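Local coordinates for sensor protein (Geobacter sulfurreducens PCA, PDB 2R78), which is the PAS sensor domain of a probable hybrid histidine kinase, which as a whole is thought to transfer phosphate from ATP to a protein histidine, at residues 24-29 with 108-113; 73-78 with 99-104; 31-36 with 49-54; 57-62 with 85-90. All coordinates share one frame; numbering follows the deposited sequence.

Contact 1: 24-29 with 108-113; sequences IFIMDA and KILGIA
The ring of Phe25 lies flat over Gly111, filling the hollow that a residue without a side chain leaves on the neighbouring strand. Gly111 CA stands 3.6 Å from the ring centroid and only 14° off its normal, a CH-pi contact over the middle of the face; a CB modelled on this glycine would run into Phe25 CZ. The ring gets there because CG sits between the backbone N and carbonyl carbon (chi1 61°), which folds it over the partner strand. A serine in place of Phe25 would probably leave a gap above Gly111 and strip the alpha carbon of its aromatic cover. Phe25 and Gly111 form a hydrogen-bonded antiparallel pair: Phe25 N to Gly111 O is 2.9 Å and Gly111 N to Phe25 O 2.8 Å, the latter nearly straight at 174°. Met27 and Ile109 repeat the pattern two residues on. These strands, 23-27 and 109-115, are neighbours inside the five-stranded antiparallel sheet of the PAS fold, 109-115 at its centre and 23-27 next to it. On the face shared with Phe25, CG of Met27, a selenomethionine, rests 3.9 Å from Ile109 CB, while Leu72 and Ile75 of helix 67-76 touch Ile109. On the other face Leu110 is the knob: its CD1 wedges between two isoleucines, 3.8 Å from Ile24 CG2 and 3.7 Å from Ile26 CD1. Helix 6-19 packs against this face, through Phe17 on Ile24 and Tyr13 on Ile26, and the second subunit adds its own Leu16, Phe8 and Ala15 against Ile24, Ile26 and Leu110.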
loop_
_atom_site.group_PDB
_atom_site.type_symbol
_atom_site.label_atom_id
_atom_site.label_comp_id
_atom_site.label_asym_id
_atom_site.label_seq_id
_atom_site.Cartn_x
_atom_site.Cartn_y
_atom_site.Cartn_z
ATOM N N ILE B 24 -0.114 7.110 1.964
ATOM C CA ILE B 24 0.915 6.547 2.845
ATOM C C ILE B 24 1.757 7.712 3.344
ATOM O O ILE B 24 2.141 8.579 2.566
ATOM C CB ILE B 24 1.825 5.493 2.130
ATOM C CG1 ILE B 24 1.001 4.370 1.494
ATOM C CG2 ILE B 24 2.856 4.934 3.107
ATOM C CD1 ILE B 24 1.805 3.440 0.559
ATOM N N PHE B 25 2.011 7.741 4.645
ATOM C CA PHE B 25 2.836 8.766 5.234
ATOM C C PHE B 25 3.836 8.135 6.200
ATOM O O PHE B 25 3.603 7.039 6.735
ATOM C CB PHE B 25 2.005 9.900 5.880
ATOM C CG PHE B 25 1.096 9.471 7.012
ATOM C CD1 PHE B 25 1.541 9.476 8.326
ATOM C CD2 PHE B 25 -0.228 9.114 6.764
ATOM C CE1 PHE B 25 0.678 9.109 9.369
ATOM C CE2 PHE B 25 -1.088 8.753 7.812
ATOM C CZ PHE B 25 -0.620 8.730 9.097
ATOM N N ILE B 26 4.964 8.806 6.360
ATOM C CA ILE B 26 5.950 8.413 7.360
ATOM C C ILE B 26 6.098 9.557 8.316
ATOM O O ILE B 26 6.179 10.686 7.854
ATOM C CB ILE B 26 7.362 8.149 6.743
ATOM C CG1 ILE B 26 7.285 7.173 5.555
ATOM C CG2 ILE B 26 8.319 7.613 7.782
ATOM C CD1 ILE B 26 6.666 5.820 5.834
HETATM N N MSE B 27 6.116 9.288 9.625
HETATM C CA MSE B 27 6.451 10.352 10.586
HETATM C C MSE B 27 7.448 9.859 11.610
HETATM O O MSE B 27 7.628 8.660 11.773
HETATM C CB MSE B 27 5.214 10.929 11.270
HETATM C CG MSE B 27 4.368 9.930 11.982
HETATM SE SE MSE B 27 2.710 10.806 12.575
HETATM C CE MSE B 27 2.482 12.163 11.253
ATOM N N ASP B 28 8.137 10.780 12.270
ATOM C CA ASP B 28 9.046 10.369 13.357
ATOM C C ASP B 28 8.229 10.170 14.634
ATOM O O ASP B 28 7.016 10.398 14.660
ATOM C CB ASP B 28 10.242 11.351 13.534
ATOM C CG ASP B 28 9.833 12.749 14.006
ATOM O OD1 ASP B 28 8.721 12.887 14.561
ATOM O OD2 ASP B 28 10.648 13.708 13.839
ATOM N N ALA B 29 8.891 9.704 15.689
ATOM C CA ALA B 29 8.215 9.391 16.927
ATOM C C ALA B 29 7.632 10.632 17.597
ATOM O O ALA B 29 6.770 10.515 18.450
ATOM C CB ALA B 29 9.152 8.632 17.900
ATOM N N LYS B 108 10.541 5.152 13.615
ATOM C CA LYS B 108 9.589 5.887 12.807
ATOM C C LYS B 108 8.247 5.159 12.741
ATOM O O LYS B 108 8.103 4.006 13.179
ATOM C CB LYS B 108 10.162 6.156 11.426
ATOM C CG LYS B 108 11.414 7.052 11.495
ATOM C CD LYS B 108 12.170 7.122 10.202
ATOM C CE LYS B 108 13.616 7.550 10.396
ATOM N NZ LYS B 108 14.331 6.871 11.534
ATOM N N ILE B 109 7.260 5.877 12.213
ATOM C CA ILE B 109 5.892 5.406 12.144
ATOM C C ILE B 109 5.395 5.448 10.693
ATOM O O ILE B 109 5.540 6.453 10.027
ATOM C CB ILE B 109 4.969 6.252 13.053
ATOM C CG1 ILE B 109 5.346 6.083 14.525
ATOM C CG2 ILE B 109 3.517 5.833 12.851
ATOM C CD1 ILE B 109 4.817 7.253 15.411
ATOM N N LEU B 110 4.846 4.310 10.241
ATOM C CA LEU B 110 4.200 4.180 8.931
ATOM C C LEU B 110 2.708 4.409 9.109
ATOM O O LEU B 110 2.058 3.694 9.852
ATOM C CB LEU B 110 4.367 2.743 8.405
ATOM C CG LEU B 110 3.630 2.329 7.113
ATOM C CD1 LEU B 110 4.327 2.968 5.958
ATOM C CD2 LEU B 110 3.611 0.805 6.908
ATOM N N GLY B 111 2.153 5.350 8.366
ATOM C CA GLY B 111 0.716 5.530 8.355
ATOM C C GLY B 111 0.113 5.232 6.995
ATOM O O GLY B 111 0.736 5.478 5.951
ATOM N N ILE B 112 -1.114 4.733 7.008
ATOM C CA ILE B 112 -1.892 4.532 5.795
ATOM C C ILE B 112 -3.236 5.262 6.006
ATOM O O ILE B 112 -3.806 5.190 7.090
ATOM C CB ILE B 112 -2.150 3.031 5.552
ATOM C CG1 ILE B 112 -0.842 2.235 5.405
ATOM C CG2 ILE B 112 -2.925 2.837 4.279
ATOM C CD1 ILE B 112 -1.034 0.681 5.495
ATOM N N ALA B 113 -3.704 5.985 4.989
ATOM C CA ALA B 113 -4.999 6.716 5.048
ATOM C C ALA B 113 -5.850 6.197 3.902
ATOM O O ALA B 113 -5.400 6.213 2.768
ATOM C CB ALA B 113 -4.774 8.225 4.888
#

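Contact 2: 73-78 with 99-104; sequences ARIVGG and LSAHLL
Apolar contact between Ile75 and Ala101 joins helix to strand: Ile75 CD1, at the far end of the side chain, reaches to 3.8 Å from Ala101 CB. With CG1 anti to the carbonyl carbon (chi1 -63°) and the chain then extended, that terminal methyl is carried toward Ala101, while the shorter CG2 branch lies near the backbone of His102 and Leu103. Leu103 meets the end of the helix differently, through carbonyl oxygens: its CD2 is 3.7 Å from Val76 O, and its CB 3.9 Å from Ile75 O. Polar linkage is indirect, since no direct hydrogen bond crosses. Water 1 donates to Ile75 O at 2.8 Å and accepts from Leu103 N at 3.3 Å, a bridge between the last helical turn and the strand. Ile75 O also receives Gly78 N at 3.0 Å, within the Schellman motif that ends the helix; the positive phi of Gly78 (99°) favours glycine. Helix 67-76 thus sits by its C-terminal end over strand 94-103, with Leu81 of strand 81-88 and Ile109 of strand 109-115 each touching both Ile75 and Ala101.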
loop_
_atom_site.group_PDB
_atom_site.type_symbol
_atom_site.label_atom_id
_atom_site.label_comp_id
_atom_site.label_asym_id
_atom_site.label_seq_id
_atom_site.Cartn_x
_atom_site.Cartn_y
_atom_site.Cartn_z
ATOM N N ALA B 73 1.553 8.821 21.601
ATOM C CA ALA B 73 2.065 8.022 22.734
ATOM C C ALA B 73 1.650 6.562 22.628
ATOM O O ALA B 73 2.470 5.665 22.881
ATOM C CB ALA B 73 1.623 8.613 24.075
ATOM N N ARG B 74 0.405 6.293 22.218
ATOM C CA ARG B 74 -0.067 4.920 22.147
ATOM C C ARG B 74 0.687 4.161 21.050
ATOM O O ARG B 74 1.063 2.989 21.232
ATOM C CB ARG B 74 -1.577 4.874 21.911
ATOM C CG ARG B 74 -2.391 5.359 23.119
ATOM C CD ARG B 74 -3.884 5.121 22.966
ATOM N NE ARG B 74 -4.477 6.080 22.047
ATOM C CZ ARG B 74 -5.032 7.261 22.381
ATOM N NH1 ARG B 74 -5.517 8.011 21.419
ATOM N NH2 ARG B 74 -5.146 7.665 23.634
ATOM N N ILE B 75 0.921 4.836 19.924
ATOM C CA ILE B 75 1.611 4.202 18.807
ATOM C C ILE B 75 3.043 3.864 19.181
ATOM O O ILE B 75 3.485 2.735 18.960
ATOM C CB ILE B 75 1.615 5.078 17.538
ATOM C CG1 ILE B 75 0.193 5.312 17.031
ATOM C CG2 ILE B 75 2.511 4.432 16.435
ATOM C CD1 ILE B 75 0.079 6.517 16.099
ATOM N N VAL B 76 3.739 4.856 19.721
ATOM C CA VAL B 76 5.129 4.751 20.151
ATOM C C VAL B 76 5.249 3.659 21.202
ATOM O O VAL B 76 6.257 2.937 21.250
ATOM C CB VAL B 76 5.630 6.125 20.658
ATOM C CG1 VAL B 76 6.920 6.032 21.460
ATOM C CG2 VAL B 76 5.789 7.068 19.477
ATOM N N GLY B 77 4.194 3.502 21.999
ATOM C CA GLY B 77 4.093 2.446 22.992
ATOM C C GLY B 77 3.795 1.029 22.530
ATOM O O GLY B 77 3.717 0.112 23.363
ATOM N N GLY B 78 3.590 0.846 21.225
ATOM C CA GLY B 78 3.410 -0.461 20.615
ATOM C C GLY B 78 1.978 -0.854 20.348
ATOM O O GLY B 78 1.678 -2.033 20.141
ATOM N N LEU B 99 -7.492 5.845 9.284
ATOM C CA LEU B 99 -6.054 5.838 9.463
ATOM C C LEU B 99 -5.603 4.532 10.122
ATOM O O LEU B 99 -6.229 4.070 11.071
ATOM C CB LEU B 99 -5.616 7.013 10.340
ATOM C CG LEU B 99 -5.928 8.438 9.895
ATOM C CD1 LEU B 99 -5.499 9.432 11.023
ATOM C CD2 LEU B 99 -5.263 8.803 8.575
ATOM N N SER B 100 -4.480 4.003 9.656
ATOM C CA SER B 100 -3.752 2.953 10.344
ATOM C C SER B 100 -2.345 3.493 10.564
ATOM O O SER B 100 -1.826 4.240 9.718
ATOM C CB SER B 100 -3.758 1.701 9.479
ATOM O OG SER B 100 -5.128 1.317 9.302
ATOM N N ALA B 101 -1.767 3.223 11.726
ATOM C CA ALA B 101 -0.397 3.655 11.962
ATOM C C ALA B 101 0.318 2.586 12.741
ATOM O O ALA B 101 -0.234 2.038 13.691
ATOM C CB ALA B 101 -0.353 5.004 12.674
ATOM N N HIS B 102 1.536 2.272 12.301
ATOM C CA HIS B 102 2.323 1.186 12.844
ATOM C C HIS B 102 3.749 1.651 13.128
ATOM O O HIS B 102 4.378 2.286 12.292
ATOM C CB HIS B 102 2.336 0.017 11.847
ATOM C CG HIS B 102 1.016 -0.698 11.742
ATOM N ND1 HIS B 102 0.049 -0.345 10.833
ATOM C CD2 HIS B 102 0.505 -1.735 12.445
ATOM C CE1 HIS B 102 -1.002 -1.131 10.981
ATOM N NE2 HIS B 102 -0.744 -1.995 11.945
ATOM N N LEU B 103 4.239 1.356 14.325
ATOM C CA LEU B 103 5.622 1.638 14.677
ATOM C C LEU B 103 6.532 0.741 13.874
ATOM O O LEU B 103 6.299 -0.469 13.814
ATOM C CB LEU B 103 5.843 1.371 16.163
ATOM C CG LEU B 103 7.206 1.669 16.742
ATOM C CD1 LEU B 103 7.540 3.167 16.659
ATOM C CD2 LEU B 103 7.183 1.158 18.167
ATOM N N LEU B 104 7.535 1.356 13.237
ATOM C CA LEU B 104 8.577 0.629 12.491
ATOM C C LEU B 104 9.809 0.375 13.367
ATOM O O LEU B 104 10.000 1.051 14.388
ATOM C CB LEU B 104 9.009 1.409 11.245
ATOM C CG LEU B 104 7.928 1.689 10.193
ATOM C CD1 LEU B 104 8.454 2.685 9.122
ATOM C CD2 LEU B 104 7.425 0.426 9.568
HETATM O O HOH W 1 2.437 0.988 17.005
#

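Contact 3: 31-36 with 49-54; sequences GHYLDV and DEFLAL. With ACT (acetate ion), chain G.
Phe51 drives the edge of its ring at the face of Tyr33 in a T-shaped pair, with planes at 83° and centroids 4.9 Å apart. The leading atom is Phe51 CE2, poised over the centre of the tyrosine ring and 3.6 Å from Tyr33 CD1. Phe51 CG is anti to the backbone N (chi1 -153°), which swings the ring from the helix end toward the strand. Its two faces are flanked by aliphatic groups: Val36 approaches one, toward the rim, and Leu54 CD1 stands over the centre of the opposite one. The Tyr33 ring is also met along its rim, where Leu54 O lies 3.3 Å from CD2, near the ring plane. That same carbonyl takes a long, weak hydrogen bond from Tyr33 N at 3.4 Å. At the other end of the ring, Tyr33 OH donates to O of an acetate ion, 2.7 Å away. The CD2 methyl of Leu52 presses on the peptide joining Leu34 and Asp35, 3.3 Å from Leu34 C. The chain bulges here, Leu34 and Asp35 both facing Ile26 in a classic beta bulge, and Asp35 OD1 accepts from Val36 N at 2.8 Å besides its salt bridge with Arg48. Phe25 and Met27 of the adjacent strand extend the apolar surroundings of Tyr33, and Ile40 and Ile44 of helix 38-44 those of Phe51. Edge strand 33-36 packed against short helices 38-44 and 48-51 is characteristic of PAS domains, in which sheet and helices enclose the ligand pocket of many relatives; the acetate, probably from the crystallisation liquor, may mark its counterpart here.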
loop_
_atom_site.group_PDB
_atom_site.type_symbol
_atom_site.label_atom_id
_atom_site.label_comp_id
_atom_site.label_asym_id
_atom_site.label_seq_id
_atom_site.Cartn_x
_atom_site.Cartn_y
_atom_site.Cartn_z
ATOM N N GLY B 31 5.999 13.000 15.890
ATOM C CA GLY B 31 4.866 13.440 15.079
ATOM C C GLY B 31 5.157 14.361 13.921
ATOM O O GLY B 31 4.238 14.888 13.294
ATOM N N HIS B 32 6.439 14.546 13.605
ATOM C CA HIS B 32 6.826 15.341 12.456
ATOM C C HIS B 32 6.701 14.483 11.200
ATOM O O HIS B 32 7.271 13.377 11.137
ATOM C CB HIS B 32 8.268 15.807 12.577
ATOM C CG HIS B 32 8.578 16.524 13.854
ATOM N ND1 HIS B 32 7.915 17.661 14.248
ATOM C CD2 HIS B 32 9.499 16.269 14.817
ATOM C CE1 HIS B 32 8.412 18.084 15.401
ATOM N NE2 HIS B 32 9.374 17.256 15.769
ATOM N N TYR B 33 5.943 14.968 10.226
ATOM C CA TYR B 33 5.826 14.264 8.948
ATOM C C TYR B 33 7.178 14.303 8.215
ATOM O O TYR B 33 7.782 15.365 8.075
ATOM C CB TYR B 33 4.695 14.819 8.102
ATOM C CG TYR B 33 3.304 14.387 8.550
ATOM C CD1 TYR B 33 2.813 13.125 8.255
ATOM C CD2 TYR B 33 2.468 15.240 9.233
ATOM C CE1 TYR B 33 1.517 12.745 8.625
ATOM C CE2 TYR B 33 1.162 14.841 9.636
ATOM C CZ TYR B 33 0.692 13.619 9.306
ATOM O OH TYR B 33 -0.583 13.174 9.660
ATOM N N LEU B 34 7.628 13.118 7.786
ATOM C CA LEU B 34 8.937 12.911 7.112
ATOM C C LEU B 34 8.801 12.607 5.604
ATOM O O LEU B 34 9.671 13.001 4.779
ATOM C CB LEU B 34 9.692 11.756 7.763
ATOM C CG LEU B 34 10.105 11.823 9.247
ATOM C CD1 LEU B 34 10.865 10.616 9.636
ATOM C CD2 LEU B 34 10.928 13.067 9.532
ATOM N N ASP B 35 7.734 11.908 5.235
ATOM C CA ASP B 35 7.439 11.688 3.818
ATOM C C ASP B 35 5.955 11.429 3.640
ATOM O O ASP B 35 5.258 11.059 4.612
ATOM C CB ASP B 35 8.270 10.521 3.273
ATOM C CG ASP B 35 8.541 10.605 1.777
ATOM O OD1 ASP B 35 7.969 11.501 1.077
ATOM O OD2 ASP B 35 9.338 9.738 1.297
ATOM N N VAL B 36 5.476 11.660 2.420
ATOM C CA VAL B 36 4.065 11.503 2.046
ATOM C C VAL B 36 3.989 11.123 0.584
ATOM O O VAL B 36 4.747 11.638 -0.247
ATOM C CB VAL B 36 3.194 12.780 2.255
ATOM C CG1 VAL B 36 3.019 13.029 3.730
ATOM C CG2 VAL B 36 3.782 13.982 1.498
ATOM N N ASP B 49 6.232 19.226 -0.067
ATOM C CA ASP B 49 6.932 20.163 0.820
ATOM C C ASP B 49 6.027 20.849 1.832
ATOM O O ASP B 49 6.431 21.107 2.956
ATOM C CB ASP B 49 7.659 21.225 -0.021
ATOM C CG ASP B 49 8.719 20.615 -0.896
ATOM O OD1 ASP B 49 9.218 19.522 -0.525
ATOM O OD2 ASP B 49 9.041 21.205 -1.958
ATOM N N GLU B 50 4.804 21.116 1.417
ATOM C CA GLU B 50 3.802 21.745 2.279
ATOM C C GLU B 50 3.319 20.782 3.342
ATOM O O GLU B 50 3.185 21.133 4.516
ATOM C CB GLU B 50 2.635 22.191 1.436
ATOM C CG GLU B 50 3.025 23.317 0.534
ATOM C CD GLU B 50 1.924 23.734 -0.385
ATOM O OE1 GLU B 50 1.157 22.866 -0.888
ATOM O OE2 GLU B 50 1.826 24.955 -0.604
ATOM N N PHE B 51 3.097 19.543 2.917
ATOM C CA PHE B 51 2.722 18.507 3.854
ATOM C C PHE B 51 3.822 18.286 4.895
ATOM O O PHE B 51 3.535 18.104 6.076
ATOM C CB PHE B 51 2.387 17.212 3.114
ATOM C CG PHE B 51 1.447 16.349 3.849
ATOM C CD1 PHE B 51 0.140 16.196 3.426
ATOM C CD2 PHE B 51 1.863 15.673 4.967
ATOM C CE1 PHE B 51 -0.740 15.392 4.129
ATOM C CE2 PHE B 51 0.978 14.852 5.662
ATOM C CZ PHE B 51 -0.307 14.719 5.237
ATOM N N LEU B 52 5.089 18.359 4.475
ATOM C CA LEU B 52 6.198 18.117 5.380
ATOM C C LEU B 52 6.493 19.259 6.373
ATOM O O LEU B 52 7.397 19.148 7.200
ATOM C CB LEU B 52 7.457 17.742 4.566
ATOM C CG LEU B 52 7.313 16.409 3.805
ATOM C CD1 LEU B 52 8.577 16.100 3.005
ATOM C CD2 LEU B 52 6.973 15.228 4.711
ATOM N N ALA B 53 5.708 20.326 6.312
ATOM C CA ALA B 53 5.756 21.352 7.353
ATOM C C ALA B 53 4.733 21.064 8.450
ATOM O O ALA B 53 4.698 21.762 9.474
ATOM C CB ALA B 53 5.514 22.723 6.751
ATOM N N LEU B 54 3.912 20.036 8.242
ATOM C CA LEU B 54 2.856 19.685 9.199
ATOM C C LEU B 54 3.346 18.721 10.270
ATOM O O LEU B 54 4.274 17.894 10.079
ATOM C CB LEU B 54 1.647 19.067 8.486
ATOM C CG LEU B 54 0.765 19.892 7.535
ATOM C CD1 LEU B 54 -0.158 19.018 6.715
ATOM C CD2 LEU B 54 -0.064 20.909 8.321
HETATM C C ACT G . -3.479 14.252 11.482
HETATM O O ACT G . -2.299 14.586 11.201
HETATM O OXT ACT G . -4.144 15.086 12.169
HETATM C CH3 ACT G . -4.051 12.918 11.028
#

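Contact 4: 57-62 with 85-90; sequences GVLSRG and RTVWTR. With ACT (acetate ion), chain G.
Trp88 and Leu59 join backbones through one straight bond, Trp88 N to Leu59 O at 2.9 Å and 173°, while the indole takes a charged group on its face. The guanidinium of Arg61 lies flat on that ring, planes 8° apart, with Arg61 CZ 3.6 Å from the centroid of the five-membered ring: a cation-pi stack. Arg61 runs extended from CG to NE, which lays CD over the six-membered ring as well; Thr86 CG2 touches the opposite face. A leucine at Trp88 would probably keep the backbone bond but leave the Arg61 guanidinium without its aromatic platform and free to swing. Ser60 OG is the polar hub. It receives Arg85 NH2 at 3.0 Å, in the guanidinium plane, and Arg85 NE in a weaker bond at 3.1 Å, and itself donates to acetate OXT at 2.6 Å. Bends at chi2 and chi3 curl Arg85 back to the serine. Acetate OXT also takes Ser60 N at 3.0 Å, and acetate O takes Gly57 N, also at 3.0 Å, in a bond of 176°; Tyr33 OH is a further donor to the anion. Water 3 links Arg85 NH2 to Arg61 O. With backbone N-H groups and hydroxyls gripping the carboxylate, and Arg85 in the second shell positioning Ser60, the chemistry is consistent with a site that can hold a small anion, though no natural ligand is established by it.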
loop_
_atom_site.group_PDB
_atom_site.type_symbol
_atom_site.label_atom_id
_atom_site.label_comp_id
_atom_site.label_asym_id
_atom_site.label_seq_id
_atom_site.Cartn_x
_atom_site.Cartn_y
_atom_site.Cartn_z
ATOM N N GLY B 57 -1.718 15.780 13.890
ATOM C CA GLY B 57 -2.836 16.366 14.618
ATOM C C GLY B 57 -3.412 17.680 14.053
ATOM O O GLY B 57 -4.557 18.011 14.247
ATOM N N VAL B 58 -2.604 18.395 13.304
ATOM C CA VAL B 58 -3.025 19.677 12.760
ATOM C C VAL B 58 -4.162 19.492 11.741
ATOM O O VAL B 58 -5.202 20.128 11.840
ATOM C CB VAL B 58 -1.814 20.358 12.102
ATOM C CG1 VAL B 58 -2.252 21.610 11.322
ATOM C CG2 VAL B 58 -0.747 20.691 13.183
ATOM N N LEU B 59 -3.996 18.554 10.804
ATOM C CA LEU B 59 -5.010 18.366 9.766
ATOM C C LEU B 59 -6.321 17.912 10.373
ATOM O O LEU B 59 -7.366 18.295 9.888
ATOM C CB LEU B 59 -4.610 17.325 8.718
ATOM C CG LEU B 59 -3.601 17.847 7.694
ATOM C CD1 LEU B 59 -2.976 16.682 6.954
ATOM C CD2 LEU B 59 -4.279 18.773 6.713
ATOM N N SER B 60 -6.266 17.033 11.377
ATOM C CA SER B 60 -7.509 16.484 11.964
ATOM C C SER B 60 -7.994 17.236 13.226
ATOM O O SER B 60 -8.887 16.766 13.968
ATOM C CB SER B 60 -7.345 14.987 12.254
ATOM O OG SER B 60 -6.490 14.715 13.344
ATOM N N ARG B 61 -7.422 18.422 13.452
ATOM C CA ARG B 61 -7.823 19.248 14.608
ATOM C C ARG B 61 -7.754 18.453 15.935
ATOM O O ARG B 61 -8.727 18.404 16.699
ATOM C CB ARG B 61 -9.176 19.857 14.372
ATOM C CG ARG B 61 -9.169 20.838 13.237
ATOM C CD ARG B 61 -10.508 21.564 13.079
ATOM N NE ARG B 61 -10.374 22.519 11.982
ATOM C CZ ARG B 61 -11.391 23.060 11.304
ATOM N NH1 ARG B 61 -12.655 22.812 11.624
ATOM N NH2 ARG B 61 -11.124 23.881 10.297
ATOM N N GLY B 62 -6.603 17.828 16.161
ATOM C CA GLY B 62 -6.353 17.025 17.372
ATOM C C GLY B 62 -5.344 17.614 18.311
ATOM O O GLY B 62 -4.920 16.931 19.238
ATOM N N ARG B 85 -10.494 9.580 11.111
ATOM C CA ARG B 85 -10.315 10.976 11.417
ATOM C C ARG B 85 -10.853 11.847 10.288
ATOM O O ARG B 85 -10.672 11.524 9.128
ATOM C CB ARG B 85 -8.835 11.293 11.620
ATOM C CG ARG B 85 -8.278 10.639 12.831
ATOM C CD ARG B 85 -8.833 11.211 14.088
ATOM N NE ARG B 85 -8.353 12.558 14.440
ATOM C CZ ARG B 85 -8.777 13.231 15.503
ATOM N NH1 ARG B 85 -9.697 12.688 16.328
ATOM N NH2 ARG B 85 -8.296 14.421 15.782
ATOM N N THR B 86 -11.532 12.924 10.651
ATOM C CA THR B 86 -11.887 13.983 9.699
ATOM C C THR B 86 -10.693 14.931 9.539
ATOM O O THR B 86 -10.012 15.244 10.535
ATOM C CB THR B 86 -13.121 14.763 10.166
ATOM O OG1 THR B 86 -14.248 13.871 10.290
ATOM C CG2 THR B 86 -13.435 15.888 9.188
ATOM N N VAL B 87 -10.407 15.285 8.285
ATOM C CA VAL B 87 -9.304 16.193 7.941
ATOM C C VAL B 87 -9.917 17.461 7.357
ATOM O O VAL B 87 -10.859 17.380 6.568
ATOM C CB VAL B 87 -8.330 15.487 6.945
ATOM C CG1 VAL B 87 -7.419 16.458 6.204
ATOM C CG2 VAL B 87 -7.518 14.433 7.709
ATOM N N TRP B 88 -9.379 18.612 7.783
ATOM C CA TRP B 88 -9.780 19.927 7.304
ATOM C C TRP B 88 -8.519 20.553 6.724
ATOM O O TRP B 88 -7.564 20.851 7.447
ATOM C CB TRP B 88 -10.285 20.820 8.420
ATOM C CG TRP B 88 -11.590 20.471 9.010
ATOM C CD1 TRP B 88 -12.813 20.972 8.658
ATOM C CD2 TRP B 88 -11.822 19.570 10.086
ATOM N NE1 TRP B 88 -13.785 20.450 9.477
ATOM C CE2 TRP B 88 -13.196 19.583 10.357
ATOM C CE3 TRP B 88 -10.998 18.769 10.868
ATOM C CZ2 TRP B 88 -13.751 18.815 11.373
ATOM C CZ3 TRP B 88 -11.553 18.011 11.876
ATOM C CH2 TRP B 88 -12.903 18.028 12.116
ATOM N N THR B 89 -8.533 20.729 5.406
ATOM C CA THR B 89 -7.389 21.300 4.726
ATOM C C THR B 89 -7.384 22.842 4.718
ATOM O O THR B 89 -8.371 23.512 5.055
ATOM C CB THR B 89 -7.324 20.841 3.294
ATOM O OG1 THR B 89 -8.335 21.502 2.540
ATOM C CG2 THR B 89 -7.501 19.325 3.198
ATOM N N ARG B 90 -6.236 23.400 4.348
ATOM C CA ARG B 90 -6.046 24.847 4.494
ATOM C C ARG B 90 -6.909 25.634 3.489
ATOM O O ARG B 90 -7.145 26.846 3.662
ATOM C CB ARG B 90 -4.568 25.204 4.334
ATOM C CG ARG B 90 -4.075 24.913 2.963
ATOM C CD ARG B 90 -2.653 25.315 2.753
ATOM N NE ARG B 90 -2.386 25.189 1.326
ATOM C CZ ARG B 90 -1.457 24.402 0.793
ATOM N NH1 ARG B 90 -1.333 24.345 -0.529
ATOM N NH2 ARG B 90 -0.650 23.692 1.568
HETATM C C ACT G . -3.479 14.252 11.482
HETATM O O ACT G . -2.299 14.586 11.201
HETATM O OXT ACT G . -4.144 15.086 12.169
HETATM C CH3 ACT G . -4.051 12.918 11.028
HETATM O O HOH W 2 -6.954 21.493 10.168
HETATM O O HOH W 3 -9.270 16.007 18.395
#

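Contact 1 is the buried core, a pairing of inner strands made of backbone bonds and apolar side chains; contacts 2, 3 and 4 are only partly buried. Contact 2 shares its sheet, since strands 109-115 and 94-103 are neighbours, yet relies on a few methyls and a water. Contact 3 adjoins contact 1 through strand 33-36 and turns aromatic. Contact 4, at the opposite sheet edge, is the most polar, its centre about 16 Å from that of contact 1 and 18 Å from that of contact 2. Contacts 3 and 4 share the acetate and are tied by the Glu50-Arg90 salt bridge; the second subunit reaches contacts 1 and 2 and one residue of contact 3, but not contact 4.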